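Long-range contacts in ribosomal-protein-alanine acetyltransferase (Clostridium acetobutylicum, PDB 3DNS), which is the N-terminal domain of a longer protein that probably acetylates the N-terminal alanine of a ribosomal protein, like other RimJ-type GNAT enzymes: residues Lys6-Lys14 against Leu23-Ile32; Asn61-Met72 against Ser93-Phe102. All blocks are in the same frame, centred on the assembly; numbering follows the deposited sequence.

Contact 1 (Lys6-Lys14 against Leu23-Ile32)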
loop_
_atom_site.group_PDB
_atom_site.type_symbol
_atom_site.label_atom_id
_atom_site.label_comp_id
_atom_site.label_asym_id
_atom_site.label_seq_id
_atom_site.Cartn_x
_atom_site.Cartn_y
_atom_site.Cartn_z
ATOM N N LYS A 6 -7.445 -16.575 5.761
ATOM C CA LYS A 6 -7.173 -15.974 7.020
ATOM C C LYS A 6 -5.832 -16.513 7.466
ATOM O O LYS A 6 -5.582 -17.676 7.395
ATOM C CB LYS A 6 -8.261 -16.460 7.987
ATOM C CG LYS A 6 -8.761 -15.519 9.062
ATOM C CD LYS A 6 -10.034 -16.084 9.712
ATOM C CE LYS A 6 -10.346 -15.579 11.132
ATOM N NZ LYS A 6 -11.345 -16.460 11.897
ATOM N N GLY A 7 -4.960 -15.636 7.898
ATOM C CA GLY A 7 -3.775 -16.007 8.605
ATOM C C GLY A 7 -3.826 -15.241 9.896
ATOM O O GLY A 7 -4.800 -14.583 10.151
ATOM N N LYS A 8 -2.760 -15.307 10.683
ATOM C CA LYS A 8 -2.711 -14.630 11.986
ATOM C C LYS A 8 -2.756 -13.126 11.813
ATOM O O LYS A 8 -3.503 -12.435 12.503
ATOM C CB LYS A 8 -1.452 -15.036 12.753
ATOM C CG LYS A 8 -1.277 -14.364 14.135
ATOM C CD LYS A 8 -0.268 -15.153 15.048
ATOM C CE LYS A 8 -0.144 -14.548 16.460
ATOM N NZ LYS A 8 0.280 -15.530 17.547
ATOM N N TYR A 9 -1.980 -12.606 10.871
ATOM C CA TYR A 9 -1.984 -11.150 10.662
ATOM C C TYR A 9 -2.494 -10.662 9.327
ATOM O O TYR A 9 -2.550 -9.474 9.092
ATOM C CB TYR A 9 -0.585 -10.601 10.895
ATOM C CG TYR A 9 -0.191 -10.731 12.334
ATOM C CD1 TYR A 9 -0.910 -10.091 13.324
ATOM C CD2 TYR A 9 0.883 -11.521 12.712
ATOM C CE1 TYR A 9 -0.548 -10.232 14.678
ATOM C CE2 TYR A 9 1.233 -11.666 14.046
ATOM C CZ TYR A 9 0.515 -11.019 14.996
ATOM O OH TYR A 9 0.861 -11.166 16.289
ATOM N N THR A 10 -2.857 -11.559 8.441
ATOM C CA THR A 10 -3.207 -11.140 7.098
ATOM C C THR A 10 -4.521 -11.762 6.650
ATOM O O THR A 10 -5.025 -12.690 7.268
ATOM C CB THR A 10 -2.025 -11.456 6.078
ATOM O OG1 THR A 10 -1.695 -12.855 6.117
ATOM C CG2 THR A 10 -0.764 -10.640 6.440
ATOM N N LYS A 11 -5.065 -11.211 5.556
ATOM C CA LYS A 11 -6.268 -11.708 4.901
ATOM C C LYS A 11 -6.075 -11.675 3.372
ATOM O O LYS A 11 -5.460 -10.752 2.838
ATOM C CB LYS A 11 -7.489 -10.860 5.310
ATOM C CG LYS A 11 -7.641 -10.728 6.820
ATOM C CD LYS A 11 -8.906 -9.890 7.248
ATOM C CE LYS A 11 -9.250 -10.103 8.740
ATOM N NZ LYS A 11 -10.329 -9.199 9.309
ATOM N N ILE A 12 -6.586 -12.704 2.689
ATOM C CA ILE A 12 -6.561 -12.745 1.233
ATOM C C ILE A 12 -8.032 -12.944 0.783
ATOM O O ILE A 12 -8.710 -13.890 1.217
ATOM C CB ILE A 12 -5.672 -13.876 0.707
ATOM C CG1 ILE A 12 -4.216 -13.727 1.183
ATOM C CG2 ILE A 12 -5.767 -13.943 -0.839
ATOM C CD1 ILE A 12 -3.369 -14.957 0.867
ATOM N N GLU A 13 -8.527 -12.043 -0.055
ATOM C CA GLU A 13 -9.918 -12.070 -0.477
ATOM C C GLU A 13 -10.005 -11.785 -1.950
ATOM O O GLU A 13 -9.267 -10.960 -2.457
ATOM C CB GLU A 13 -10.726 -10.997 0.256
ATOM C CG GLU A 13 -10.913 -11.320 1.728
ATOM C CD GLU A 13 -11.382 -10.134 2.544
ATOM O OE1 GLU A 13 -10.575 -9.190 2.711
ATOM O OE2 GLU A 13 -12.532 -10.172 3.027
ATOM N N LYS A 14 -10.970 -12.415 -2.619
ATOM C CA LYS A 14 -11.247 -12.198 -4.048
ATOM C C LYS A 14 -11.811 -10.812 -4.245
ATOM O O LYS A 14 -12.591 -10.352 -3.442
ATOM C CB LYS A 14 -12.244 -13.231 -4.559
ATOM C CG LYS A 14 -11.963 -13.661 -6.008
ATOM C CD LYS A 14 -12.864 -14.786 -6.419
ATOM C CE LYS A 14 -12.286 -15.573 -7.547
ATOM N NZ LYS A 14 -13.096 -16.813 -7.702
ATOM N N LEU A 23 -7.188 -9.530 -3.119
ATOM C CA LEU A 23 -6.720 -8.413 -2.309
ATOM C C LEU A 23 -6.055 -8.974 -1.063
ATOM O O LEU A 23 -6.672 -9.799 -0.335
ATOM C CB LEU A 23 -7.926 -7.577 -1.909
ATOM C CG LEU A 23 -7.674 -6.319 -1.097
ATOM C CD1 LEU A 23 -6.968 -5.260 -1.991
ATOM C CD2 LEU A 23 -9.024 -5.770 -0.560
ATOM N N ILE A 24 -4.829 -8.514 -0.789
ATOM C CA ILE A 24 -4.165 -8.828 0.507
ATOM C C ILE A 24 -4.245 -7.621 1.448
ATOM O O ILE A 24 -3.854 -6.547 1.095
ATOM C CB ILE A 24 -2.644 -9.217 0.336
ATOM C CG1 ILE A 24 -2.444 -10.099 -0.903
ATOM C CG2 ILE A 24 -2.055 -9.780 1.666
ATOM C CD1 ILE A 24 -0.968 -10.237 -1.432
ATOM N N THR A 25 -4.737 -7.834 2.661
ATOM C CA THR A 25 -4.814 -6.754 3.679
ATOM C C THR A 25 -4.272 -7.243 5.022
ATOM O O THR A 25 -4.084 -8.471 5.218
ATOM C CB THR A 25 -6.259 -6.237 3.896
ATOM O OG1 THR A 25 -7.056 -7.305 4.334
ATOM C CG2 THR A 25 -6.852 -5.741 2.601
ATOM N N ASP A 26 -4.035 -6.306 5.948
ATOM C CA ASP A 26 -3.751 -6.740 7.319
ATOM C C ASP A 26 -5.040 -6.747 8.123
ATOM O O ASP A 26 -6.077 -6.480 7.570
ATOM C CB ASP A 26 -2.608 -5.920 7.974
ATOM C CG ASP A 26 -2.897 -4.424 8.120
ATOM O OD1 ASP A 26 -4.064 -3.984 8.089
ATOM O OD2 ASP A 26 -1.881 -3.686 8.332
ATOM N N LYS A 27 -4.962 -7.031 9.419
ATOM C CA LYS A 27 -6.151 -7.146 10.243
ATOM C C LYS A 27 -6.975 -5.851 10.461
ATOM O O LYS A 27 -8.115 -5.937 10.885
ATOM C CB LYS A 27 -5.799 -7.800 11.598
ATOM C CG LYS A 27 -5.912 -9.301 11.563
ATOM C CD LYS A 27 -5.794 -9.918 12.951
ATOM C CE LYS A 27 -6.281 -11.391 12.949
ATOM N NZ LYS A 27 -5.950 -12.121 11.663
ATOM N N TYR A 28 -6.402 -4.674 10.183
ATOM C CA TYR A 28 -7.155 -3.401 10.166
ATOM C C TYR A 28 -7.745 -3.125 8.782
ATOM O O TYR A 28 -8.406 -2.093 8.563
ATOM C CB TYR A 28 -6.244 -2.225 10.475
ATOM C CG TYR A 28 -5.778 -2.028 11.873
ATOM C CD1 TYR A 28 -6.538 -2.422 12.990
ATOM C CD2 TYR A 28 -4.574 -1.337 12.101
ATOM C CE1 TYR A 28 -6.079 -2.175 14.304
ATOM C CE2 TYR A 28 -4.141 -1.062 13.395
ATOM C CZ TYR A 28 -4.877 -1.492 14.479
ATOM O OH TYR A 28 -4.362 -1.204 15.721
ATOM N N GLY A 29 -7.485 -4.013 7.829
ATOM C CA GLY A 29 -8.012 -3.839 6.483
ATOM C C GLY A 29 -7.232 -2.882 5.601
ATOM O O GLY A 29 -7.746 -2.403 4.636
ATOM N N ILE A 30 -5.987 -2.600 5.938
ATOM C CA ILE A 30 -5.094 -1.780 5.089
ATOM C C ILE A 30 -4.494 -2.754 4.050
ATOM O O ILE A 30 -4.148 -3.943 4.362
ATOM C CB ILE A 30 -3.956 -1.139 5.922
ATOM C CG1 ILE A 30 -4.499 -0.281 7.110
ATOM C CG2 ILE A 30 -2.852 -0.445 5.045
ATOM C CD1 ILE A 30 -5.369 0.854 6.748
ATOM N N THR A 31 -4.457 -2.287 2.790
ATOM C CA THR A 31 -3.955 -3.094 1.685
ATOM C C THR A 31 -2.442 -3.200 1.710
ATOM O O THR A 31 -1.716 -2.217 1.769
ATOM C CB THR A 31 -4.502 -2.603 0.338
ATOM O OG1 THR A 31 -5.925 -2.737 0.396
ATOM C CG2 THR A 31 -3.955 -3.419 -0.857
ATOM N N ILE A 32 -2.004 -4.453 1.692
ATOM C CA ILE A 32 -0.587 -4.811 1.575
ATOM C C ILE A 32 -0.233 -4.923 0.087
ATOM O O ILE A 32 0.811 -4.424 -0.355
ATOM C CB ILE A 32 -0.320 -6.135 2.287
ATOM C CG1 ILE A 32 -0.702 -6.029 3.772
ATOM C CG2 ILE A 32 1.147 -6.557 2.107
ATOM C CD1 ILE A 32 -0.530 -7.259 4.519
HETATM O O HOH W 1 -8.112 -8.935 1.946
#

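Contact 2 (Asn61-Met72 against Ser93-Phe102)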
loop_
_atom_site.group_PDB
_atom_site.type_symbol
_atom_site.label_atom_id
_atom_site.label_comp_id
_atom_site.label_asym_id
_atom_site.label_seq_id
_atom_site.Cartn_x
_atom_site.Cartn_y
_atom_site.Cartn_z
ATOM N N ASN A 61 8.844 -8.823 6.144
ATOM C CA ASN A 61 9.114 -10.214 5.720
ATOM C C ASN A 61 8.270 -11.250 6.450
ATOM O O ASN A 61 7.785 -12.142 5.812
ATOM C CB ASN A 61 10.604 -10.544 5.698
ATOM C CG ASN A 61 11.322 -9.835 4.530
ATOM O OD1 ASN A 61 10.689 -9.405 3.559
ATOM N ND2 ASN A 61 12.604 -9.686 4.639
ATOM N N THR A 62 8.006 -11.081 7.745
ATOM C CA THR A 62 7.204 -12.047 8.466
ATOM C C THR A 62 5.818 -12.116 7.814
ATOM O O THR A 62 5.193 -13.173 7.787
ATOM C CB THR A 62 7.005 -11.680 9.994
ATOM O OG1 THR A 62 8.258 -11.417 10.625
ATOM C CG2 THR A 62 6.326 -12.804 10.737
ATOM N N TYR A 63 5.326 -10.980 7.325
ATOM C CA TYR A 63 3.971 -10.903 6.733
ATOM C C TYR A 63 3.949 -11.549 5.370
ATOM O O TYR A 63 3.068 -12.335 5.054
ATOM C CB TYR A 63 3.462 -9.448 6.667
ATOM C CG TYR A 63 2.762 -8.984 7.932
ATOM C CD1 TYR A 63 3.375 -9.083 9.186
ATOM C CD2 TYR A 63 1.461 -8.460 7.877
ATOM C CE1 TYR A 63 2.706 -8.633 10.380
ATOM C CE2 TYR A 63 0.795 -8.023 9.031
ATOM C CZ TYR A 63 1.417 -8.114 10.276
ATOM O OH TYR A 63 0.714 -7.671 11.370
ATOM N N ILE A 64 4.950 -11.237 4.556
ATOM C CA ILE A 64 5.083 -11.875 3.247
ATOM C C ILE A 64 5.132 -13.387 3.374
ATOM O O ILE A 64 4.475 -14.083 2.621
ATOM C CB ILE A 64 6.297 -11.339 2.511
ATOM C CG1 ILE A 64 6.180 -9.805 2.310
ATOM C CG2 ILE A 64 6.467 -11.998 1.148
ATOM C CD1 ILE A 64 4.809 -9.394 1.963
ATOM N N LYS A 65 5.950 -13.883 4.303
ATOM C CA LYS A 65 6.034 -15.317 4.600
ATOM C C LYS A 65 4.658 -15.892 4.918
ATOM O O LYS A 65 4.334 -17.015 4.479
ATOM C CB LYS A 65 6.986 -15.619 5.775
ATOM C CG LYS A 65 8.427 -15.818 5.360
ATOM C CD LYS A 65 9.362 -16.198 6.536
ATOM C CE LYS A 65 10.283 -15.055 6.965
ATOM N NZ LYS A 65 11.501 -15.559 7.729
ATOM N N GLU A 66 3.894 -15.168 5.718
ATOM C CA GLU A 66 2.547 -15.618 6.072
ATOM C C GLU A 66 1.660 -15.645 4.833
ATOM O O GLU A 66 0.909 -16.609 4.593
ATOM C CB GLU A 66 1.934 -14.741 7.157
ATOM C CG GLU A 66 0.494 -15.109 7.489
ATOM C CD GLU A 66 -0.030 -14.348 8.680
ATOM O OE1 GLU A 66 0.519 -14.490 9.770
ATOM O OE2 GLU A 66 -0.994 -13.603 8.533
ATOM N N ILE A 67 1.723 -14.603 4.025
ATOM C CA ILE A 67 0.836 -14.536 2.862
ATOM C C ILE A 67 1.098 -15.751 1.955
ATOM O O ILE A 67 0.204 -16.447 1.523
ATOM C CB ILE A 67 1.037 -13.169 2.106
ATOM C CG1 ILE A 67 0.557 -11.998 2.987
ATOM C CG2 ILE A 67 0.352 -13.152 0.708
ATOM C CD1 ILE A 67 1.159 -10.618 2.624
ATOM N N LEU A 68 2.369 -15.995 1.689
ATOM C CA LEU A 68 2.772 -17.091 0.851
ATOM C C LEU A 68 2.371 -18.435 1.453
ATOM O O LEU A 68 1.900 -19.307 0.766
ATOM C CB LEU A 68 4.292 -17.019 0.618
ATOM C CG LEU A 68 4.795 -15.961 -0.364
ATOM C CD1 LEU A 68 6.335 -15.766 -0.182
ATOM C CD2 LEU A 68 4.476 -16.367 -1.844
ATOM N N SER A 69 2.529 -18.584 2.761
ATOM C CA SER A 69 2.213 -19.814 3.439
ATOM C C SER A 69 0.717 -20.066 3.381
ATOM O O SER A 69 0.299 -21.158 3.063
ATOM C CB SER A 69 2.748 -19.842 4.889
ATOM O OG SER A 69 4.160 -19.871 4.861
ATOM N N VAL A 70 -0.055 -19.048 3.675
ATOM C CA VAL A 70 -1.514 -19.106 3.601
ATOM C C VAL A 70 -2.006 -19.498 2.227
ATOM O O VAL A 70 -2.854 -20.403 2.108
ATOM C CB VAL A 70 -2.191 -17.731 4.006
ATOM C CG1 VAL A 70 -3.673 -17.770 3.742
ATOM C CG2 VAL A 70 -1.936 -17.377 5.549
ATOM N N PHE A 71 -1.482 -18.828 1.197
ATOM C CA PHE A 71 -1.939 -19.047 -0.180
ATOM C C PHE A 71 -1.468 -20.398 -0.729
ATOM O O PHE A 71 -2.191 -21.085 -1.449
ATOM C CB PHE A 71 -1.556 -17.852 -1.066
ATOM C CG PHE A 71 -2.466 -17.652 -2.262
ATOM C CD1 PHE A 71 -3.830 -17.418 -2.095
ATOM C CD2 PHE A 71 -1.967 -17.719 -3.557
ATOM C CE1 PHE A 71 -4.662 -17.219 -3.199
ATOM C CE2 PHE A 71 -2.808 -17.570 -4.654
ATOM C CZ PHE A 71 -4.140 -17.320 -4.482
HETATM N N MSE A 72 -0.261 -20.823 -0.370
HETATM C CA MSE A 72 0.226 -22.141 -0.817
HETATM C C MSE A 72 -0.616 -23.274 -0.231
HETATM O O MSE A 72 -0.961 -24.212 -0.906
HETATM C CB MSE A 72 1.710 -22.385 -0.402
HETATM C CG MSE A 72 2.820 -21.610 -1.130
HETATM SE SE MSE A 72 2.583 -21.434 -3.031
HETATM C CE MSE A 72 1.482 -19.805 -2.933
ATOM N N SER A 93 11.107 -8.365 -1.262
ATOM C CA SER A 93 12.147 -9.054 -0.494
ATOM C C SER A 93 12.149 -10.539 -0.826
ATOM O O SER A 93 11.141 -11.221 -0.612
ATOM C CB SER A 93 11.857 -8.856 0.985
ATOM O OG SER A 93 12.763 -9.585 1.777
ATOM N N THR A 94 13.264 -11.043 -1.354
ATOM C CA THR A 94 13.326 -12.440 -1.839
ATOM C C THR A 94 13.593 -13.442 -0.699
ATOM O O THR A 94 13.507 -14.684 -0.853
ATOM C CB THR A 94 14.403 -12.600 -2.945
ATOM O OG1 THR A 94 15.704 -12.470 -2.377
ATOM C CG2 THR A 94 14.251 -11.547 -4.026
ATOM N N GLN A 95 13.927 -12.890 0.453
ATOM C CA GLN A 95 14.241 -13.661 1.643
ATOM C C GLN A 95 13.101 -14.595 2.061
ATOM O O GLN A 95 13.333 -15.800 2.295
ATOM C CB GLN A 95 14.620 -12.670 2.740
ATOM C CG GLN A 95 14.482 -13.152 4.154
ATOM C CD GLN A 95 14.905 -12.088 5.136
ATOM O OE1 GLN A 95 14.837 -10.892 4.821
ATOM N NE2 GLN A 95 15.350 -12.499 6.336
ATOM N N PRO A 96 11.855 -14.072 2.132
ATOM C CA PRO A 96 10.778 -14.947 2.537
ATOM C C PRO A 96 10.640 -16.146 1.605
ATOM O O PRO A 96 10.353 -17.236 2.054
ATOM C CB PRO A 96 9.525 -14.054 2.461
ATOM C CG PRO A 96 10.027 -12.664 2.516
ATOM C CD PRO A 96 11.365 -12.721 1.823
ATOM N N PHE A 97 10.845 -15.945 0.308
ATOM C CA PHE A 97 10.688 -17.026 -0.663
ATOM C C PHE A 97 11.731 -18.111 -0.446
ATOM O O PHE A 97 11.445 -19.330 -0.494
ATOM C CB PHE A 97 10.844 -16.507 -2.076
ATOM C CG PHE A 97 9.714 -15.681 -2.530
ATOM C CD1 PHE A 97 8.645 -16.261 -3.183
ATOM C CD2 PHE A 97 9.729 -14.285 -2.317
ATOM C CE1 PHE A 97 7.572 -15.480 -3.590
ATOM C CE2 PHE A 97 8.681 -13.518 -2.713
ATOM C CZ PHE A 97 7.594 -14.110 -3.372
ATOM N N VAL A 98 12.962 -17.686 -0.252
ATOM C CA VAL A 98 14.068 -18.641 -0.089
ATOM C C VAL A 98 13.901 -19.410 1.248
ATOM O O VAL A 98 14.136 -20.620 1.329
ATOM C CB VAL A 98 15.454 -17.902 -0.282
ATOM C CG1 VAL A 98 16.657 -18.824 -0.095
ATOM C CG2 VAL A 98 15.496 -17.274 -1.694
ATOM N N GLU A 99 13.477 -18.712 2.292
ATOM C CA GLU A 99 13.277 -19.351 3.596
ATOM C C GLU A 99 12.103 -20.358 3.617
ATOM O O GLU A 99 12.066 -21.263 4.448
ATOM C CB GLU A 99 13.083 -18.264 4.667
ATOM C CG GLU A 99 14.342 -17.413 4.830
ATOM C CD GLU A 99 14.195 -16.265 5.820
ATOM O OE1 GLU A 99 13.052 -15.916 6.183
ATOM O OE2 GLU A 99 15.237 -15.710 6.232
ATOM N N LEU A 100 11.128 -20.188 2.724
ATOM C CA LEU A 100 10.024 -21.129 2.646
ATOM C C LEU A 100 10.346 -22.294 1.695
ATOM O O LEU A 100 9.573 -23.235 1.597
ATOM C CB LEU A 100 8.756 -20.413 2.220
ATOM C CG LEU A 100 8.191 -19.428 3.221
ATOM C CD1 LEU A 100 7.048 -18.601 2.547
ATOM C CD2 LEU A 100 7.641 -20.200 4.446
ATOM N N GLY A 101 11.495 -22.249 1.019
ATOM C CA GLY A 101 11.875 -23.327 0.140
ATOM C C GLY A 101 11.518 -23.202 -1.347
ATOM O O GLY A 101 11.624 -24.198 -2.094
ATOM N N PHE A 102 11.122 -22.016 -1.790
ATOM C CA PHE A 102 10.879 -21.806 -3.227
ATOM C C PHE A 102 12.172 -21.821 -4.006
ATOM O O PHE A 102 13.169 -21.298 -3.543
ATOM C CB PHE A 102 10.252 -20.453 -3.521
ATOM C CG PHE A 102 8.848 -20.316 -3.089
ATOM C CD1 PHE A 102 7.820 -20.533 -3.981
ATOM C CD2 PHE A 102 8.546 -19.910 -1.810
ATOM C CE1 PHE A 102 6.512 -20.428 -3.605
ATOM C CE2 PHE A 102 7.189 -19.757 -1.413
ATOM C CZ PHE A 102 6.192 -20.015 -2.338
#

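Contact 1 (Lys6-Lys14 against Leu23-Ile32)
Lys11 and Glu13 pair with Thr25 and Leu23 as hydrogen-bonded antiparallel pairs, strands 10-14 and 23-26 running at 157° to one another with their axes 4.6 Å apart. The pairing belongs to a beta hairpin next to the outermost strand, 4-6, of the GNAT-family sheet. Of the four backbone bonds, Leu23 N to Glu13 O is the shortest at 2.6 Å. Ile12 and Ile24 fill the sheet face turned to helix 61-78, whereas Lys11, Glu13, Leu23 and Thr25 occupy the other. There one water lies within hydrogen-bonding distance of Glu13 OE1 (2.6 Å), Leu23 O (2.8 Å) and Thr25 OG1; Glu13 OE1 has a second partner in Lys58 of the second subunit. Past the strands, Lys27 reaches back over the loop: its chain stays extended until a final bend (chi4 35°) brings NZ to Lys8 O at 2.6 Å, above the carbonyl plane, with a weak bond to Gly7 O. The turn carrying Lys27 is a type I turn from Asp26 to Gly29. Asp26 OD1 accepts Tyr28 N, making an Asx turn, and Ile30 N from the opposite face of its carboxylate, each at 3.2 Å. Lys27 thus places a probably charged amine against loop carbonyls, while Glu13 is held between the water and Lys58 of the second subunit, bringing the hairpin's polar face into the dimer contact.

Contact 2 (Asn61-Met72 against Ser93-Phe102)
Leu68 CD1 sits over the centre of one face of the Phe97 ring, 3.7 Å from the centroid and 14° off its normal, a CH-pi contact; Ser93 O lies in plane at that ring's edge. Phe97 CD1 in turn stands over a face of Phe102, whose edge meets Phe97 O in plane and the selenium of Met72, a selenomethionine, in a Met-aromatic contact. Two helices of the GNAT fold pack here, 61-72 and 95-99, their axes 9.0 Å apart and inclined at 51°. Phe124, from strand 117-127, stacks on Phe97, joining the helix pair to the sheet. Between the helices, Pro96 CB meets Lys65 CG at 3.6 Å, while Pro96 CG approaches Ile64 CG2 at 3.9 Å. Lys65 turns at chi3 (-107°) and carries its amine to Glu99, a salt bridge whose modelled separation is too short to be trusted in detail. Gln95 NE2 bonds Glu99 OE2 from above the carboxylate plane, which would limit that group's rotation. The short helix ends in a Schellman motif at Gly101, and Leu100 just before it reaches across to helix 61-72. Its CD1 touches Leu68 CB at 3.7 Å, and its CD2 lies 3.5 Å from Ser69 OG, the hydroxyl that bonds Lys65 O.

How the contacts relate
From the N terminus, contact 1 (6-14 with 23-32) closes a loop of eight residues, the last two of them already in strand 21-26. The chain then completes strand 31-41 and adds strand 46-53 before entering helix 61-78. Contact 2 (61-72 with 93-102) closes a longer loop that includes the rest of that helix and strand 83-89. The two follow in series, neither nesting nor crossing, with centres about 15 Å apart. They nevertheless meet on helix 61-78: Glu66 OE2 is a probable hydrogen-bond acceptor for Thr10 OG1 (2.6 Å) and Tyr9 N (2.7 Å), and Tyr63 packs on Tyr9. That helix therefore ties the N-terminal hairpin to the short helix 95-99 beside the sheet.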